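Local coordinates for serine protease inhibitor 4, isoform B (Drosophila melanogaster, PDB 4P0F), which probably inhibits serine proteases, and perhaps cysteine proteases, as a member of the serpin family, and is captured here after cleavage of its reactive-centre loop, at residues Gln80-Tyr85 against Lys115-Ala120; Asn95-Met100 against Ser119-Val124; Glu277-Leu282 against Ile317-Ile322; Lys312-Ile317 against Ala338-Arg343. One frame throughout, in Å; residues are numbered along the deposited sequence.

In the fold
All four contacts lie within the serpin fold. Contact 1 packs the end of helix 71-84 on the turn after helix 107-115. Contact 2 pairs strands 91-100 and 120-124. These two share Ser119 and Ala120, and their centres are about 15 Å apart. Contacts 3 and 4 come later in the chain and both use strand 311-324, sharing Ile317. That strand pairs with strand 263-281 in contact 3 and with strand 328-341 in contact 4. The centres of contacts 3 and 4 are about 18 Å apart. Strands 91-100 and 328-341 both pair with strand 161-174, which lies between them. The order matches sheet A of a cleaved serpin, with the reactive-centre loop inserted as strand 328-341.

Contact 1: Gln80-Tyr85 against Lys115-Ala120; sequences QVLAAY and KQFLSA
Leu82 reaches from the last turns of helix 71-84 to Phe117 and Leu118, in the turn that follows helix 107-115. In serpin nomenclature these are helices D and E, so the contact ties helix D to the connection between helix E and strand 120-124. Just ahead of the segment, His79 ND1 is hydrogen-bonded to Gln116 O. Leu82 carries most of the packing. Its CG lies anti to the carbonyl carbon (chi1 -65°), which sends one methyl across to the turn. That methyl, CD1, rests 3.8 Å from Phe117 O. Leu82 CD1 also meets Phe117 CD2 at 4.1 Å, approaching the ring obliquely. The rest of the ring packs against Phe78 and Met47. Phe117 O is not left to carbon contacts, because Asn95 ND2 is hydrogen-bonded to it. Lower on the leucine, Leu82 CB touches Leu118 CD1 at 4.2 Å. Leu118 has left the helical conformation with a positive phi of 56°, and its side chain extends back toward helix 71-84. Next along the helix, Ala83 makes a lighter contact through its backbone, with Ala83 N 4.4 Å from Leu118 CD1. No hydrogen bond joins the two segments. Beyond the turn, Ser119 OG folds onto its neighbour and donates to Ala120 O at 2.9 Å, in the carbonyl plane and on a lone pair.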
loop_
_atom_site.group_PDB
_atom_site.type_symbol
_atom_site.label_atom_id
_atom_site.label_comp_id
_atom_site.label_asym_id
_atom_site.label_seq_id
_atom_site.Cartn_x
_atom_site.Cartn_y
_atom_site.Cartn_z
ATOM N N GLN A 80 -14.162 -1.306 11.021
ATOM C CA GLN A 80 -15.213 -0.752 10.173
ATOM C C GLN A 80 -14.885 -0.950 8.695
ATOM O O GLN A 80 -15.750 -1.321 7.905
ATOM C CB GLN A 80 -15.419 0.734 10.478
ATOM C CG GLN A 80 -16.135 1.003 11.796
ATOM C CD GLN A 80 -16.379 2.482 12.041
ATOM O OE1 GLN A 80 -15.452 3.292 12.002
ATOM N NE2 GLN A 80 -17.636 2.842 12.289
ATOM N N VAL A 81 -13.629 -0.728 8.325
ATOM C CA VAL A 81 -13.212 -0.877 6.932
ATOM C C VAL A 81 -13.046 -2.335 6.538
ATOM O O VAL A 81 -13.540 -2.770 5.506
ATOM C CB VAL A 81 -11.881 -0.153 6.664
ATOM C CG1 VAL A 81 -11.484 -0.289 5.194
ATOM C CG2 VAL A 81 -11.983 1.307 7.068
ATOM N N LEU A 82 -12.312 -3.079 7.362
ATOM C CA LEU A 82 -12.055 -4.486 7.095
ATOM C C LEU A 82 -13.350 -5.276 6.967
ATOM O O LEU A 82 -13.477 -6.140 6.095
ATOM C CB LEU A 82 -11.180 -5.074 8.205
ATOM C CG LEU A 82 -9.772 -4.493 8.303
ATOM C CD1 LEU A 82 -9.134 -4.868 9.632
ATOM C CD2 LEU A 82 -8.904 -4.969 7.160
ATOM N N ALA A 83 -14.325 -4.969 7.820
ATOM C CA ALA A 83 -15.597 -5.680 7.791
ATOM C C ALA A 83 -16.374 -5.383 6.508
ATOM O O ALA A 83 -17.085 -6.240 5.990
ATOM C CB ALA A 83 -16.439 -5.320 9.002
ATOM N N ALA A 84 -16.240 -4.161 6.003
ATOM C CA ALA A 84 -16.972 -3.744 4.809
ATOM C C ALA A 84 -16.560 -4.556 3.581
ATOM O O ALA A 84 -17.282 -4.588 2.588
ATOM C CB ALA A 84 -16.765 -2.260 4.554
ATOM N N TYR A 85 -15.402 -5.209 3.656
ATOM C CA TYR A 85 -14.924 -6.074 2.579
ATOM C C TYR A 85 -14.884 -7.541 3.001
ATOM O O TYR A 85 -14.177 -8.346 2.391
ATOM C CB TYR A 85 -13.540 -5.616 2.117
ATOM C CG TYR A 85 -13.601 -4.377 1.264
ATOM C CD1 TYR A 85 -13.995 -4.452 -0.066
ATOM C CD2 TYR A 85 -13.284 -3.130 1.788
ATOM C CE1 TYR A 85 -14.064 -3.325 -0.854
ATOM C CE2 TYR A 85 -13.351 -1.992 1.005
ATOM C CZ TYR A 85 -13.742 -2.096 -0.315
ATOM O OH TYR A 85 -13.812 -0.974 -1.108
ATOM N N LYS A 115 -10.862 -9.737 17.128
ATOM C CA LYS A 115 -12.229 -9.251 16.964
ATOM C C LYS A 115 -12.316 -8.031 16.050
ATOM O O LYS A 115 -13.287 -7.886 15.311
ATOM C CB LYS A 115 -12.848 -8.899 18.320
ATOM C CG LYS A 115 -13.098 -10.079 19.241
ATOM C CD LYS A 115 -13.652 -9.595 20.567
ATOM C CE LYS A 115 -14.161 -10.731 21.428
ATOM N NZ LYS A 115 -14.655 -10.225 22.738
ATOM N N GLN A 116 -11.312 -7.155 16.104
ATOM C CA GLN A 116 -11.375 -5.892 15.377
ATOM C C GLN A 116 -10.563 -5.920 14.083
ATOM O O GLN A 116 -11.029 -5.426 13.055
ATOM C CB GLN A 116 -10.900 -4.749 16.276
ATOM C CG GLN A 116 -11.679 -4.641 17.581
ATOM C CD GLN A 116 -13.149 -4.340 17.367
ATOM O OE1 GLN A 116 -13.522 -3.646 16.419
ATOM N NE2 GLN A 116 -13.994 -4.861 18.250
ATOM N N PHE A 117 -9.356 -6.485 14.125
ATOM C CA PHE A 117 -8.533 -6.595 12.923
ATOM C C PHE A 117 -8.777 -7.914 12.198
ATOM O O PHE A 117 -8.188 -8.168 11.145
ATOM C CB PHE A 117 -7.042 -6.446 13.253
ATOM C CG PHE A 117 -6.613 -5.031 13.459
ATOM C CD1 PHE A 117 -6.716 -4.435 14.710
ATOM C CD2 PHE A 117 -6.110 -4.283 12.410
ATOM C CE1 PHE A 117 -6.328 -3.129 14.905
ATOM C CE2 PHE A 117 -5.713 -2.975 12.606
ATOM C CZ PHE A 117 -5.823 -2.393 13.849
ATOM N N LEU A 118 -9.650 -8.746 12.759
ATOM C CA LEU A 118 -10.049 -9.991 12.118
ATOM C C LEU A 118 -8.811 -10.828 11.812
ATOM O O LEU A 118 -8.756 -11.569 10.829
ATOM C CB LEU A 118 -10.854 -9.697 10.843
ATOM C CG LEU A 118 -12.095 -8.812 11.034
ATOM C CD1 LEU A 118 -12.796 -8.602 9.695
ATOM C CD2 LEU A 118 -13.064 -9.409 12.048
ATOM N N SER A 119 -7.827 -10.719 12.691
ATOM C CA SER A 119 -6.536 -11.351 12.489
ATOM C C SER A 119 -6.543 -12.804 12.897
ATOM O O SER A 119 -7.116 -13.169 13.920
ATOM C CB SER A 119 -5.456 -10.623 13.283
ATOM O OG SER A 119 -4.171 -11.137 12.980
ATOM N N ALA A 120 -5.899 -13.630 12.082
ATOM C CA ALA A 120 -5.621 -15.002 12.455
ATOM C C ALA A 120 -4.368 -15.000 13.320
ATOM O O ALA A 120 -3.689 -13.983 13.432
ATOM C CB ALA A 120 -5.432 -15.872 11.224
#

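Contact 2: Asn95-Met100 against Ser119-Val124; sequences NKIFVM and SAAQSV
Ile97 and Ala121 meet across a parallel strand pair. Strands 91-100 and 120-124 are joined through helix 107-115 in a beta-alpha-beta crossover at the margin of serpin sheet A. Five backbone hydrogen bonds make the tight part, from Ala120 N to Asn95 O at one end to Val124 N to Val99 O at the other. Ala120 O takes two donors, Ile97 N and the Ser119 hydroxyl. Ile97 CG2 sits between its own backbone N and carbonyl carbon, the crowded position, and lies 3.5 Å from Ala120 O. The rest of Ile97 leads away, onto Phe109 and Leu113 of helix 107-115. On the face toward helix 129-143, Phe98 is buried, with Lys96 CG over one face of its ring.

The solvent side is looser. Ala121 is exposed, though its CB still touches Ile97 CG2 at 3.6 Å. Ser123, on the same face, is exposed too, and a water links Ser123 OG to Met100 O. On the Phe98 face the polar ends are wet. Lys96 NZ donates to Gln122 OE1 at 3.2 Å, from 41° out of the amide plane. Another water bridges the same two atoms, 2.8 Å from Lys96 NZ and 2.6 Å from Gln122 OE1. Two donors on one amide oxygen would probably polarise the Gln122 amide and steady the lysine tip while keeping it hydrated.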
loop_
_atom_site.group_PDB
_atom_site.type_symbol
_atom_site.label_atom_id
_atom_site.label_comp_id
_atom_site.label_asym_id
_atom_site.label_seq_id
_atom_site.Cartn_x
_atom_site.Cartn_y
_atom_site.Cartn_z
ATOM N N ASN A 95 -5.273 -10.329 7.723
ATOM C CA ASN A 95 -4.286 -10.096 8.755
ATOM C C ASN A 95 -3.946 -11.387 9.468
ATOM O O ASN A 95 -4.814 -12.231 9.693
ATOM C CB ASN A 95 -4.802 -9.070 9.762
ATOM C CG ASN A 95 -4.978 -7.699 9.145
ATOM O OD1 ASN A 95 -4.092 -7.208 8.456
ATOM N ND2 ASN A 95 -6.121 -7.080 9.395
ATOM N N LYS A 96 -2.679 -11.530 9.833
ATOM C CA LYS A 96 -2.262 -12.680 10.627
ATOM C C LYS A 96 -1.042 -12.339 11.453
ATOM O O LYS A 96 -0.175 -11.598 11.011
ATOM C CB LYS A 96 -1.967 -13.885 9.729
ATOM C CG LYS A 96 -1.711 -15.190 10.486
ATOM C CD LYS A 96 -1.964 -16.407 9.609
ATOM C CE LYS A 96 -1.826 -17.699 10.390
ATOM N NZ LYS A 96 -2.238 -18.882 9.563
ATOM N N ILE A 97 -0.975 -12.911 12.652
ATOM C CA ILE A 97 0.196 -12.761 13.497
ATOM C C ILE A 97 0.834 -14.137 13.692
ATOM O O ILE A 97 0.140 -15.139 13.871
ATOM C CB ILE A 97 -0.148 -12.119 14.863
ATOM C CG1 ILE A 97 1.133 -11.861 15.659
ATOM C CG2 ILE A 97 -1.118 -12.980 15.662
ATOM C CD1 ILE A 97 0.927 -10.975 16.902
ATOM N N PHE A 98 2.160 -14.165 13.621
ATOM C CA PHE A 98 2.923 -15.391 13.792
ATOM C C PHE A 98 3.795 -15.217 15.027
ATOM O O PHE A 98 4.590 -14.283 15.090
ATOM C CB PHE A 98 3.760 -15.680 12.557
ATOM C CG PHE A 98 2.954 -15.779 11.282
ATOM C CD1 PHE A 98 2.674 -14.646 10.535
ATOM C CD2 PHE A 98 2.501 -17.007 10.831
ATOM C CE1 PHE A 98 1.950 -14.741 9.370
ATOM C CE2 PHE A 98 1.774 -17.110 9.660
ATOM C CZ PHE A 98 1.499 -15.970 8.929
ATOM N N VAL A 99 3.633 -16.113 16.000
ATOM C CA VAL A 99 4.182 -15.917 17.348
ATOM C C VAL A 99 5.166 -17.029 17.713
ATOM O O VAL A 99 4.897 -18.207 17.489
ATOM C CB VAL A 99 3.055 -15.878 18.399
ATOM C CG1 VAL A 99 3.604 -15.530 19.804
ATOM C CG2 VAL A 99 1.979 -14.876 17.975
ATOM N N MET A 100 6.311 -16.636 18.258
ATOM C CA MET A 100 7.330 -17.584 18.722
ATOM C C MET A 100 6.704 -18.679 19.582
ATOM O O MET A 100 5.972 -18.380 20.529
ATOM C CB MET A 100 8.416 -16.828 19.504
ATOM C CG MET A 100 9.569 -17.671 20.068
ATOM S SD MET A 100 10.735 -18.213 18.796
ATOM C CE MET A 100 9.957 -19.654 18.259
ATOM N N SER A 119 -7.827 -10.719 12.691
ATOM C CA SER A 119 -6.536 -11.351 12.489
ATOM C C SER A 119 -6.543 -12.804 12.897
ATOM O O SER A 119 -7.116 -13.169 13.920
ATOM C CB SER A 119 -5.456 -10.623 13.283
ATOM O OG SER A 119 -4.171 -11.137 12.980
ATOM N N ALA A 120 -5.899 -13.630 12.082
ATOM C CA ALA A 120 -5.621 -15.002 12.455
ATOM C C ALA A 120 -4.368 -15.000 13.320
ATOM O O ALA A 120 -3.689 -13.983 13.432
ATOM C CB ALA A 120 -5.432 -15.872 11.224
ATOM N N ALA A 121 -4.069 -16.141 13.926
ATOM C CA ALA A 121 -2.875 -16.269 14.749
ATOM C C ALA A 121 -2.336 -17.689 14.657
ATOM O O ALA A 121 -3.102 -18.651 14.581
ATOM C CB ALA A 121 -3.176 -15.906 16.173
ATOM N N GLN A 122 -1.012 -17.804 14.647
ATOM C CA GLN A 122 -0.346 -19.098 14.539
ATOM C C GLN A 122 0.988 -19.056 15.269
ATOM O O GLN A 122 1.693 -18.060 15.210
ATOM C CB GLN A 122 -0.131 -19.460 13.073
ATOM C CG GLN A 122 0.539 -20.808 12.847
ATOM C CD GLN A 122 0.668 -21.160 11.375
ATOM O OE1 GLN A 122 0.403 -20.338 10.503
ATOM N NE2 GLN A 122 1.081 -22.386 11.093
ATOM N N SER A 123 1.328 -20.148 15.949
ATOM C CA SER A 123 2.629 -20.276 16.593
ATOM C C SER A 123 3.629 -20.884 15.618
ATOM O O SER A 123 3.298 -21.826 14.898
ATOM C CB SER A 123 2.524 -21.141 17.851
ATOM O OG SER A 123 1.686 -20.531 18.816
ATOM N N VAL A 124 4.838 -20.332 15.585
ATOM C CA VAL A 124 5.909 -20.838 14.723
ATOM C C VAL A 124 7.232 -20.884 15.482
ATOM O O VAL A 124 7.390 -20.210 16.499
ATOM C CB VAL A 124 6.088 -19.965 13.450
ATOM C CG1 VAL A 124 4.792 -19.906 12.643
ATOM C CG2 VAL A 124 6.556 -18.564 13.811
HETATM O O HOH W 1 -0.215 -19.976 7.974
HETATM O O HOH W 2 3.105 -18.910 20.510
#

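Contact 3: Glu277-Leu282 against Ile317-Ile322; sequences EFQVEL and IHKAFI
An antiparallel strand pair brings Phe278 against Ala320 and Val280 against His318, where strand 263-281 meets strand 311-324. Each of these hydrogen-bonded pairs closes a two-bond ring. The shortest link is Ala320 N to Phe278 O at 2.8 Å, and the straightest is His318 N to Val280 O, 168° at the hydrogen. The paired parts correspond to strands 6A and 5A of serpin sheet A. On one face, Gln279 and Lys319 run side by side and point the same way, with Gln279 CB 3.5 Å from Lys319 CG. Further out, Lys319 CE passes 3.7 Å from Gln279 OE1. The ammonium goes beyond this pair to Asp150 O and Lys149 O. Were Lys319 replaced by alanine, Asp150 O and Lys149 O would probably lose this ammonium donor, and the flank of Gln279 its cover. On the same face, Glu277 CG meets the Phe321 ring at its edge, 3.6 Å from Phe321 CD2, with carboxylate and ring planes 72° apart. Just past the strand end, Leu282 CD1 touches His318 CB at 3.7 Å, on the face with Val280. The imidazole is held at both nitrogens, His318 ND1 by Thr335 OG1 and His318 NE2 by Ser37 N.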
loop_
_atom_site.group_PDB
_atom_site.type_symbol
_atom_site.label_atom_id
_atom_site.label_comp_id
_atom_site.label_asym_id
_atom_site.label_seq_id
_atom_site.Cartn_x
_atom_site.Cartn_y
_atom_site.Cartn_z
ATOM N N GLU A 277 6.572 -3.901 -9.999
ATOM C CA GLU A 277 6.784 -4.620 -8.748
ATOM C C GLU A 277 7.750 -3.791 -7.926
ATOM O O GLU A 277 8.700 -3.233 -8.476
ATOM C CB GLU A 277 7.351 -6.015 -8.989
ATOM C CG GLU A 277 6.803 -6.713 -10.215
ATOM C CD GLU A 277 7.250 -8.161 -10.311
ATOM O OE1 GLU A 277 7.656 -8.731 -9.274
ATOM O OE2 GLU A 277 7.200 -8.725 -11.425
ATOM N N PHE A 278 7.529 -3.718 -6.616
ATOM C CA PHE A 278 8.330 -2.863 -5.763
ATOM C C PHE A 278 8.459 -3.503 -4.396
ATOM O O PHE A 278 7.501 -4.089 -3.887
ATOM C CB PHE A 278 7.687 -1.479 -5.651
ATOM C CG PHE A 278 8.477 -0.493 -4.838
ATOM C CD1 PHE A 278 9.635 0.073 -5.343
ATOM C CD2 PHE A 278 8.046 -0.112 -3.585
ATOM C CE1 PHE A 278 10.348 0.986 -4.608
ATOM C CE2 PHE A 278 8.760 0.811 -2.852
ATOM C CZ PHE A 278 9.906 1.353 -3.358
ATOM N N GLN A 279 9.658 -3.429 -3.834
ATOM C CA GLN A 279 9.887 -3.933 -2.489
ATOM C C GLN A 279 10.815 -2.990 -1.750
ATOM O O GLN A 279 11.740 -2.419 -2.337
ATOM C CB GLN A 279 10.458 -5.342 -2.520
ATOM C CG GLN A 279 11.809 -5.500 -3.169
ATOM C CD GLN A 279 12.231 -6.964 -3.240
ATOM O OE1 GLN A 279 11.687 -7.745 -4.024
ATOM N NE2 GLN A 279 13.186 -7.343 -2.404
ATOM N N VAL A 280 10.555 -2.835 -0.459
ATOM C CA VAL A 280 11.301 -1.910 0.363
ATOM C C VAL A 280 11.205 -2.301 1.828
ATOM O O VAL A 280 10.176 -2.829 2.268
ATOM C CB VAL A 280 10.784 -0.458 0.182
ATOM C CG1 VAL A 280 9.335 -0.334 0.639
ATOM C CG2 VAL A 280 11.667 0.535 0.911
ATOM N N GLU A 281 12.291 -2.076 2.563
ATOM C CA GLU A 281 12.272 -2.193 4.010
ATOM C C GLU A 281 11.999 -0.769 4.518
ATOM O O GLU A 281 12.699 0.177 4.142
ATOM C CB GLU A 281 13.587 -2.788 4.547
ATOM C CG GLU A 281 13.507 -3.318 5.981
ATOM C CD GLU A 281 13.470 -2.220 7.012
ATOM O OE1 GLU A 281 14.079 -1.167 6.766
ATOM O OE2 GLU A 281 12.846 -2.412 8.076
ATOM N N LEU A 282 10.950 -0.620 5.321
ATOM C CA LEU A 282 10.361 0.697 5.599
ATOM C C LEU A 282 10.885 1.402 6.857
ATOM O O LEU A 282 10.363 2.451 7.225
ATOM C CB LEU A 282 8.840 0.558 5.710
ATOM C CG LEU A 282 8.069 0.370 4.401
ATOM C CD1 LEU A 282 6.629 0.041 4.680
ATOM C CD2 LEU A 282 8.150 1.635 3.547
ATOM N N ILE A 317 8.885 -4.892 6.240
ATOM C CA ILE A 317 9.107 -5.190 4.826
ATOM C C ILE A 317 7.796 -5.045 4.070
ATOM O O ILE A 317 6.770 -5.553 4.496
ATOM C CB ILE A 317 9.677 -6.607 4.630
ATOM C CG1 ILE A 317 11.031 -6.729 5.334
ATOM C CG2 ILE A 317 9.838 -6.907 3.156
ATOM C CD1 ILE A 317 11.460 -8.151 5.615
ATOM N N HIS A 318 7.839 -4.334 2.948
ATOM C CA HIS A 318 6.662 -4.146 2.128
ATOM C C HIS A 318 6.975 -4.552 0.714
ATOM O O HIS A 318 8.020 -4.182 0.173
ATOM C CB HIS A 318 6.197 -2.696 2.162
ATOM C CG HIS A 318 4.904 -2.459 1.451
ATOM N ND1 HIS A 318 3.687 -2.850 1.965
ATOM C CD2 HIS A 318 4.634 -1.855 0.269
ATOM C CE1 HIS A 318 2.724 -2.488 1.137
ATOM N NE2 HIS A 318 3.272 -1.888 0.097
ATOM N N LYS A 319 6.067 -5.315 0.127
ATOM C CA LYS A 319 6.186 -5.702 -1.277
ATOM C C LYS A 319 4.859 -5.492 -1.965
ATOM O O LYS A 319 3.816 -5.775 -1.390
ATOM C CB LYS A 319 6.618 -7.158 -1.410
ATOM C CG LYS A 319 8.040 -7.442 -0.992
ATOM C CD LYS A 319 8.532 -8.763 -1.610
ATOM C CE LYS A 319 9.917 -9.147 -1.084
ATOM N NZ LYS A 319 10.455 -10.460 -1.589
ATOM N N ALA A 320 4.903 -5.012 -3.206
ATOM C CA ALA A 320 3.679 -4.753 -3.952
ATOM C C ALA A 320 3.863 -5.036 -5.447
ATOM O O ALA A 320 4.981 -5.058 -5.970
ATOM C CB ALA A 320 3.221 -3.330 -3.724
ATOM N N PHE A 321 2.733 -5.301 -6.095
ATOM C CA PHE A 321 2.675 -5.688 -7.502
ATOM C C PHE A 321 1.423 -5.095 -8.118
ATOM O O PHE A 321 0.384 -5.051 -7.468
ATOM C CB PHE A 321 2.652 -7.213 -7.645
ATOM C CG PHE A 321 2.378 -7.689 -9.047
ATOM C CD1 PHE A 321 1.078 -7.885 -9.486
ATOM C CD2 PHE A 321 3.414 -7.909 -9.926
ATOM C CE1 PHE A 321 0.825 -8.304 -10.778
ATOM C CE2 PHE A 321 3.164 -8.328 -11.225
ATOM C CZ PHE A 321 1.872 -8.532 -11.641
ATOM N N ILE A 322 1.514 -4.659 -9.372
ATOM C CA ILE A 322 0.332 -4.228 -10.105
ATOM C C ILE A 322 0.510 -4.554 -11.590
ATOM O O ILE A 322 1.617 -4.479 -12.119
ATOM C CB ILE A 322 0.056 -2.714 -9.910
ATOM C CG1 ILE A 322 -1.273 -2.317 -10.566
ATOM C CG2 ILE A 322 1.194 -1.875 -10.460
ATOM C CD1 ILE A 322 -1.819 -0.964 -10.061
#

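Contact 4: Lys312-Ile317 against Ala338-Arg343; sequences KVSAII and AVRRKR
Lys312 and Arg340 lie side by side and point the same way, their stems touching at Lys312 CG and Arg340 CG, 4.1 Å apart. At their bases the backbones close a hydrogen-bonded antiparallel pair, with Arg340 N 2.9 Å from Lys312 O and a matching bond from Lys312 N to Arg340 O. Arg340 CD also packs on Ser314 CB at 3.8 Å. On the reverse face, Val313 CG2 meets Val339 CG2 at 4.2 Å.

At Ser314 the register shifts by one, a beta bulge. Ser314 N donates to Ala338 O, and Ala338 N donates to Ala315 O at 2.9 Å. Ala315 N, at the bulge, is buried by the contact and has no partner in the model.

The next shell fixes the charged ends. The Arg340 chain bends at chi3 (-67°), which brings Arg340 NE and NH2 round to grip Arg341 O in the guanidinium plane. Arg340 NH2 also forms a salt bridge with Glu160. Lys312 NZ pairs with Asp297, and a water joins it to Arg343 N. Lys342 NZ reaches Asp297 O and Ala299 O. A leucine replacing Arg340 would probably leave Glu160 without this salt bridge and Arg341 O without its two-nitrogen grip.

Strands 311-324 and 328-341 form a hairpin, the latter matching the inserted reactive-centre loop of a cleaved serpin. Arg343, itself poorly ordered, is the last residue modelled before a gap. Lys312 NZ and Arg340 NE, 5.2 Å apart, carry like charges, and the separate acidic partners probably make their closeness tolerable.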
loop_
_atom_site.group_PDB
_atom_site.type_symbol
_atom_site.label_atom_id
_atom_site.label_comp_id
_atom_site.label_asym_id
_atom_site.label_seq_id
_atom_site.Cartn_x
_atom_site.Cartn_y
_atom_site.Cartn_z
ATOM N N LYS A 312 11.562 -4.939 20.484
ATOM C CA LYS A 312 11.665 -3.862 19.506
ATOM C C LYS A 312 11.417 -4.396 18.093
ATOM O O LYS A 312 11.438 -5.594 17.850
ATOM C CB LYS A 312 13.032 -3.179 19.583
ATOM C CG LYS A 312 14.178 -4.017 19.080
ATOM C CD LYS A 312 15.501 -3.296 19.265
ATOM C CE LYS A 312 16.662 -4.142 18.778
ATOM N NZ LYS A 312 17.953 -3.406 18.912
ATOM N N VAL A 313 11.170 -3.491 17.156
ATOM C CA VAL A 313 10.963 -3.877 15.766
ATOM C C VAL A 313 12.304 -4.006 15.051
ATOM O O VAL A 313 13.114 -3.079 15.081
ATOM C CB VAL A 313 10.067 -2.844 15.046
ATOM C CG1 VAL A 313 9.957 -3.150 13.567
ATOM C CG2 VAL A 313 8.691 -2.808 15.689
ATOM N N SER A 314 12.541 -5.153 14.414
ATOM C CA SER A 314 13.790 -5.387 13.684
ATOM C C SER A 314 13.666 -5.173 12.180
ATOM O O SER A 314 14.670 -4.974 11.503
ATOM C CB SER A 314 14.289 -6.809 13.932
ATOM O OG SER A 314 13.242 -7.737 13.722
ATOM N N ALA A 315 12.449 -5.265 11.652
ATOM C CA ALA A 315 12.242 -5.033 10.226
ATOM C C ALA A 315 10.791 -4.732 9.908
ATOM O O ALA A 315 9.881 -5.261 10.543
ATOM C CB ALA A 315 12.708 -6.239 9.423
ATOM N N ILE A 316 10.579 -3.866 8.913
ATOM C CA ILE A 316 9.267 -3.679 8.314
ATOM C C ILE A 316 9.460 -3.842 6.819
ATOM O O ILE A 316 10.164 -3.046 6.211
ATOM C CB ILE A 316 8.648 -2.290 8.592
ATOM C CG1 ILE A 316 8.646 -1.975 10.088
ATOM C CG2 ILE A 316 7.235 -2.229 8.008
ATOM C CD1 ILE A 316 8.076 -0.593 10.433
ATOM N N ILE A 317 8.885 -4.892 6.240
ATOM C CA ILE A 317 9.107 -5.190 4.826
ATOM C C ILE A 317 7.796 -5.045 4.070
ATOM O O ILE A 317 6.770 -5.553 4.496
ATOM C CB ILE A 317 9.677 -6.607 4.630
ATOM C CG1 ILE A 317 11.031 -6.729 5.334
ATOM C CG2 ILE A 317 9.838 -6.907 3.156
ATOM C CD1 ILE A 317 11.460 -8.151 5.615
ATOM N N ALA A 338 8.598 -7.497 11.782
ATOM C CA ALA A 338 9.246 -8.450 12.686
ATOM C C ALA A 338 9.549 -7.781 14.009
ATOM O O ALA A 338 10.156 -6.722 14.032
ATOM C CB ALA A 338 10.510 -8.992 12.064
ATOM N N VAL A 339 9.138 -8.424 15.103
ATOM C CA VAL A 339 9.352 -7.917 16.459
ATOM C C VAL A 339 10.216 -8.924 17.196
ATOM O O VAL A 339 9.914 -10.117 17.190
ATOM C CB VAL A 339 8.022 -7.702 17.200
ATOM C CG1 VAL A 339 8.253 -7.232 18.633
ATOM C CG2 VAL A 339 7.155 -6.690 16.452
ATOM N N ARG A 340 11.301 -8.441 17.795
ATOM C CA ARG A 340 12.277 -9.297 18.460
ATOM C C ARG A 340 12.491 -8.874 19.900
ATOM O O ARG A 340 12.205 -7.750 20.272
ATOM C CB ARG A 340 13.616 -9.253 17.720
ATOM C CG ARG A 340 14.171 -7.840 17.581
ATOM C CD ARG A 340 15.652 -7.827 17.293
ATOM N NE ARG A 340 16.396 -8.334 18.440
ATOM C CZ ARG A 340 17.669 -8.705 18.411
ATOM N NH1 ARG A 340 18.365 -8.631 17.285
ATOM N NH2 ARG A 340 18.239 -9.163 19.517
ATOM N N ARG A 341 13.019 -9.764 20.719
ATOM C CA ARG A 341 13.429 -9.326 22.042
ATOM C C ARG A 341 14.689 -8.480 21.890
ATOM O O ARG A 341 15.525 -8.743 21.027
ATOM C CB ARG A 341 13.655 -10.512 22.969
ATOM C CG ARG A 341 14.714 -11.482 22.529
ATOM C CD ARG A 341 15.275 -12.210 23.748
ATOM N NE ARG A 341 16.026 -11.292 24.597
ATOM C CZ ARG A 341 16.307 -11.503 25.882
ATOM N NH1 ARG A 341 15.901 -12.610 26.486
ATOM N NH2 ARG A 341 16.996 -10.597 26.565
ATOM N N LYS A 342 14.809 -7.432 22.699
ATOM C CA LYS A 342 16.056 -6.687 22.754
ATOM C C LYS A 342 17.152 -7.597 23.283
ATOM O O LYS A 342 16.941 -8.366 24.226
ATOM C CB LYS A 342 15.922 -5.445 23.642
ATOM C CG LYS A 342 14.772 -4.518 23.246
ATOM C CD LYS A 342 14.715 -3.289 24.159
ATOM C CE LYS A 342 13.457 -2.439 23.923
ATOM N NZ LYS A 342 13.319 -1.431 25.027
ATOM N N ARG A 343 18.330 -7.510 22.677
ATOM C CA ARG A 343 19.478 -8.278 23.141
ATOM C C ARG A 343 19.748 -8.011 24.620
ATOM O O ARG A 343 19.699 -8.927 25.443
ATOM C CB ARG A 343 20.712 -7.932 22.312
ATOM C CG ARG A 343 21.789 -9.005 22.301
ATOM C CD ARG A 343 23.066 -8.506 21.630
ATOM N NE ARG A 343 23.435 -7.168 22.092
ATOM C CZ ARG A 343 23.159 -6.035 21.447
ATOM N NH1 ARG A 343 22.514 -6.048 20.282
ATOM N NH2 ARG A 343 23.534 -4.876 21.970
HETATM O O HOH W 3 18.840 -5.418 20.845
#